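Local coordinates for putative creatinine amidohydrolase (Bacteroides fragilis, PDB 3LUB), which probably hydrolyses carbon-nitrogen bonds in linear amides, as a zinc-binding member of the creatininase superfamily, at residues His48-Glu53 against Leu115-His120. Numbering follows the deposited sequence.
Sequences HDIAVE and LILSGH. With ZN (zinc ion), chain B.
Leu-117, on strand 113-118, reaches residues 48-53 of helix 42-62 with one methyl, CD2. Its CB already points toward the helix but is still 5.1 Å from CB of Ala-51; CG, anti to the backbone N (chi1 -173°) and beside the carbonyl carbon, carries the branches on. Neither CB nor CG has a partner across the contact. There the branches part. CD1 makes no contact with the helix segment, whereas CD2 advances to 3.7 Å from CB of Ala-51. The same methyl lies 4.2 Å from Ala-51 N, close to the helix backbone. More loosely, CD2 is 4.4 Å from CG2 of Ile-50. Alanine suits the helix side because its short methyl lets the backbone come close, the CA atoms of Ala-51 and Leu-117 standing 7.6 Å apart. Leucine supplies the length to span that gap, and Ile-50 adds a branched apolar flank. No hydrogen bond crosses the interface.

At the end of the strand, Ser-118 OG donates to the carbonyl O of His-120 (3.0 Å), approaching 33° out of the carbonyl plane and tying the strand end to the loop. His-120 binds a zinc ion through ND1 at 2.3 Å. Its NE2 is hydrogen-bonded to Ala-76 O, so both ring nitrogens are engaged and ring rotation is restricted; Glu-32 and Asp-43 complete the protein ligands of this zinc.

The contact thus joins the apolar underside of helix 42-62 to strand 113-118 of a parallel sheet, just before that strand delivers a metal ligand from its C-terminal end. The helix lies in the beta-alpha-beta crossover between strands 23-28 and 66-68, where Ala-51 also packs on Val-68; beside it, helix 226-249 meets Ile-50 through Ile-236 and Leu-240, and Trp-146 touches both Ile-50 and Leu-117.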
ATOM      1  N   HIS F  48     -10.946  -1.231  28.865  1.00 19.96           N
ATOM      2  CA  HIS F  48     -10.391  -0.024  29.474  1.00 21.17           C
ATOM      3  C   HIS F  48     -10.558  -0.090  31.006  1.00 19.56           C
ATOM      4  O   HIS F  48      -9.601   0.080  31.761  1.00 19.00           O
ATOM      5  CB  HIS F  48     -11.079   1.239  28.944  1.00 20.12           C
ATOM      6  CG  HIS F  48     -10.624   2.479  29.642  1.00 20.25           C
ATOM      7  ND1 HIS F  48     -11.270   2.996  30.744  1.00 25.86           N
ATOM      8  CD2 HIS F  48      -9.544   3.264  29.437  1.00 20.48           C
ATOM      9  CE1 HIS F  48     -10.630   4.071  31.164  1.00 24.77           C
ATOM     10  NE2 HIS F  48      -9.569   4.246  30.397  1.00 27.39           N
ATOM     11  N   ASP F  49     -11.785  -0.334  31.452  1.00 20.58           N
ATOM     12  CA  ASP F  49     -12.080  -0.405  32.907  1.00 21.09           C
ATOM     13  C   ASP F  49     -11.329  -1.536  33.631  1.00 20.50           C
ATOM     14  O   ASP F  49     -10.731  -1.317  34.702  1.00 21.78           O
ATOM     15  CB  ASP F  49     -13.589  -0.496  33.123  1.00 20.72           C
ATOM     16  CG  ASP F  49     -14.305   0.808  32.783  1.00 24.84           C
ATOM     17  OD1 ASP F  49     -13.623   1.778  32.337  1.00 29.63           O
ATOM     18  OD2 ASP F  49     -15.552   0.857  32.923  1.00 27.75           O
ATOM     19  N   ILE F  50     -11.284  -2.732  33.034  1.00 20.09           N
ATOM     20  CA  ILE F  50     -10.464  -3.829  33.576  1.00 18.71           C
ATOM     21  C   ILE F  50      -8.984  -3.455  33.666  1.00 19.54           C
ATOM     22  O   ILE F  50      -8.333  -3.668  34.696  1.00 20.34           O
ATOM     23  CB  ILE F  50     -10.633  -5.132  32.758  1.00 20.59           C
ATOM     24  CG1 ILE F  50     -12.072  -5.662  32.924  1.00 20.43           C
ATOM     25  CG2 ILE F  50      -9.574  -6.172  33.149  1.00 19.73           C
ATOM     26  CD1 ILE F  50     -12.481  -6.661  31.902  1.00 17.81           C
ATOM     27  N   ALA F  51      -8.437  -2.897  32.596  1.00 19.75           N
ATOM     28  CA  ALA F  51      -7.000  -2.580  32.549  1.00 19.08           C
ATOM     29  C   ALA F  51      -6.613  -1.507  33.548  1.00 18.96           C
ATOM     30  O   ALA F  51      -5.547  -1.588  34.174  1.00 20.19           O
ATOM     31  CB  ALA F  51      -6.572  -2.188  31.113  1.00 16.79           C
ATOM     32  N   VAL F  52      -7.456  -0.496  33.714  1.00 19.74           N
ATOM     33  CA  VAL F  52      -7.212   0.558  34.734  1.00 20.72           C
ATOM     34  C   VAL F  52      -7.224  -0.054  36.146  1.00 20.86           C
ATOM     35  O   VAL F  52      -6.309   0.201  36.953  1.00 21.11           O
ATOM     36  CB  VAL F  52      -8.206   1.742  34.590  1.00 21.63           C
ATOM     37  CG1 VAL F  52      -8.208   2.664  35.840  1.00 21.87           C
ATOM     38  CG2 VAL F  52      -7.854   2.537  33.378  1.00 16.84           C
ATOM     39  N   GLU F  53      -8.209  -0.907  36.418  1.00 21.28           N
ATOM     40  CA  GLU F  53      -8.276  -1.607  37.701  1.00 23.55           C
ATOM     41  C   GLU F  53      -7.020  -2.462  37.948  1.00 21.51           C
ATOM     42  O   GLU F  53      -6.509  -2.468  39.021  1.00 22.71           O
ATOM     43  CB  GLU F  53      -9.500  -2.504  37.771  1.00 22.69           C
ATOM     44  CG  GLU F  53     -10.643  -2.027  38.631  1.00 33.88           C
ATOM     45  CD  GLU F  53     -11.455  -3.189  39.198  1.00 31.07           C
ATOM     46  OE1 GLU F  53     -11.012  -3.749  40.227  1.00 42.54           O
ATOM     47  OE2 GLU F  53     -12.507  -3.559  38.617  1.00 35.09           O
ATOM     48  N   LEU F 115       1.013  -4.307  26.129  1.00 18.23           N
ATOM     49  CA  LEU F 115      -0.026  -5.322  26.065  1.00 17.17           C
ATOM     50  C   LEU F 115      -1.221  -4.746  25.352  1.00 17.42           C
ATOM     51  O   LEU F 115      -1.721  -3.699  25.751  1.00 18.38           O
ATOM     52  CB  LEU F 115      -0.452  -5.786  27.449  1.00 17.92           C
ATOM     53  CG  LEU F 115      -1.617  -6.786  27.439  1.00 18.73           C
ATOM     54  CD1 LEU F 115      -1.110  -8.129  26.960  1.00 16.44           C
ATOM     55  CD2 LEU F 115      -2.326  -6.876  28.754  1.00 18.35           C
ATOM     56  N   ILE F 116      -1.680  -5.446  24.318  1.00 17.13           N
ATOM     57  CA  ILE F 116      -2.955  -5.158  23.670  1.00 17.69           C
ATOM     58  C   ILE F 116      -4.045  -5.959  24.380  1.00 18.40           C
ATOM     59  O   ILE F 116      -4.007  -7.176  24.363  1.00 17.72           O
ATOM     60  CB  ILE F 116      -2.967  -5.511  22.142  1.00 18.57           C
ATOM     61  CG1 ILE F 116      -1.809  -4.800  21.406  1.00 19.55           C
ATOM     62  CG2 ILE F 116      -4.303  -5.120  21.546  1.00 12.55           C
ATOM     63  CD1 ILE F 116      -1.436  -5.390  20.041  1.00 17.83           C
ATOM     64  N   LEU F 117      -4.968  -5.260  25.058  1.00 17.59           N
ATOM     65  CA  LEU F 117      -6.071  -5.920  25.744  1.00 17.14           C
ATOM     66  C   LEU F 117      -7.352  -5.725  24.926  1.00 17.62           C
ATOM     67  O   LEU F 117      -7.962  -4.648  24.931  1.00 17.45           O
ATOM     68  CB  LEU F 117      -6.239  -5.379  27.179  1.00 16.58           C
ATOM     69  CG  LEU F 117      -7.252  -6.101  28.087  1.00 18.46           C
ATOM     70  CD1 LEU F 117      -6.921  -7.588  28.258  1.00 14.28           C
ATOM     71  CD2 LEU F 117      -7.350  -5.420  29.442  1.00 16.13           C
ATOM     72  N   SER F 118      -7.742  -6.771  24.208  1.00 18.14           N
ATOM     73  CA  SER F 118      -8.862  -6.674  23.307  1.00 18.54           C
ATOM     74  C   SER F 118     -10.185  -6.966  24.018  1.00 20.34           C
ATOM     75  O   SER F 118     -10.288  -7.829  24.867  1.00 20.31           O
ATOM     76  CB  SER F 118      -8.698  -7.604  22.086  1.00 16.74           C
ATOM     77  OG  SER F 118      -9.741  -7.379  21.124  1.00 19.25           O
ATOM     78  N   GLY F 119     -11.217  -6.235  23.600  1.00 21.35           N
ATOM     79  CA  GLY F 119     -12.583  -6.466  24.028  1.00 20.36           C
ATOM     80  C   GLY F 119     -13.409  -7.126  22.961  1.00 19.94           C
ATOM     81  O   GLY F 119     -14.560  -7.434  23.207  1.00 21.28           O
ATOM     82  N   HIS F 120     -12.831  -7.364  21.788  1.00 19.62           N
ATOM     83  CA  HIS F 120     -13.580  -7.886  20.657  1.00 21.22           C
ATOM     84  C   HIS F 120     -12.900  -9.141  20.066  1.00 22.11           C
ATOM     85  O   HIS F 120     -11.771  -9.098  19.633  1.00 23.46           O
ATOM     86  CB  HIS F 120     -13.761  -6.764  19.638  1.00 18.81           C
ATOM     87  CG  HIS F 120     -14.403  -7.183  18.354  1.00 21.97           C
ATOM     88  ND1 HIS F 120     -15.640  -7.783  18.297  1.00 22.71           N
ATOM     89  CD2 HIS F 120     -13.977  -7.076  17.069  1.00 21.29           C
ATOM     90  CE1 HIS F 120     -15.946  -8.033  17.036  1.00 25.13           C
ATOM     91  NE2 HIS F 120     -14.947  -7.628  16.272  1.00 21.11           N
TER
HETATM   92 ZN    ZN B 301     -17.413  -7.574  19.755  1.00 34.65          ZN
HETATM   93  O   HOH W   1     -18.340  -8.827  21.668  1.00 27.58           O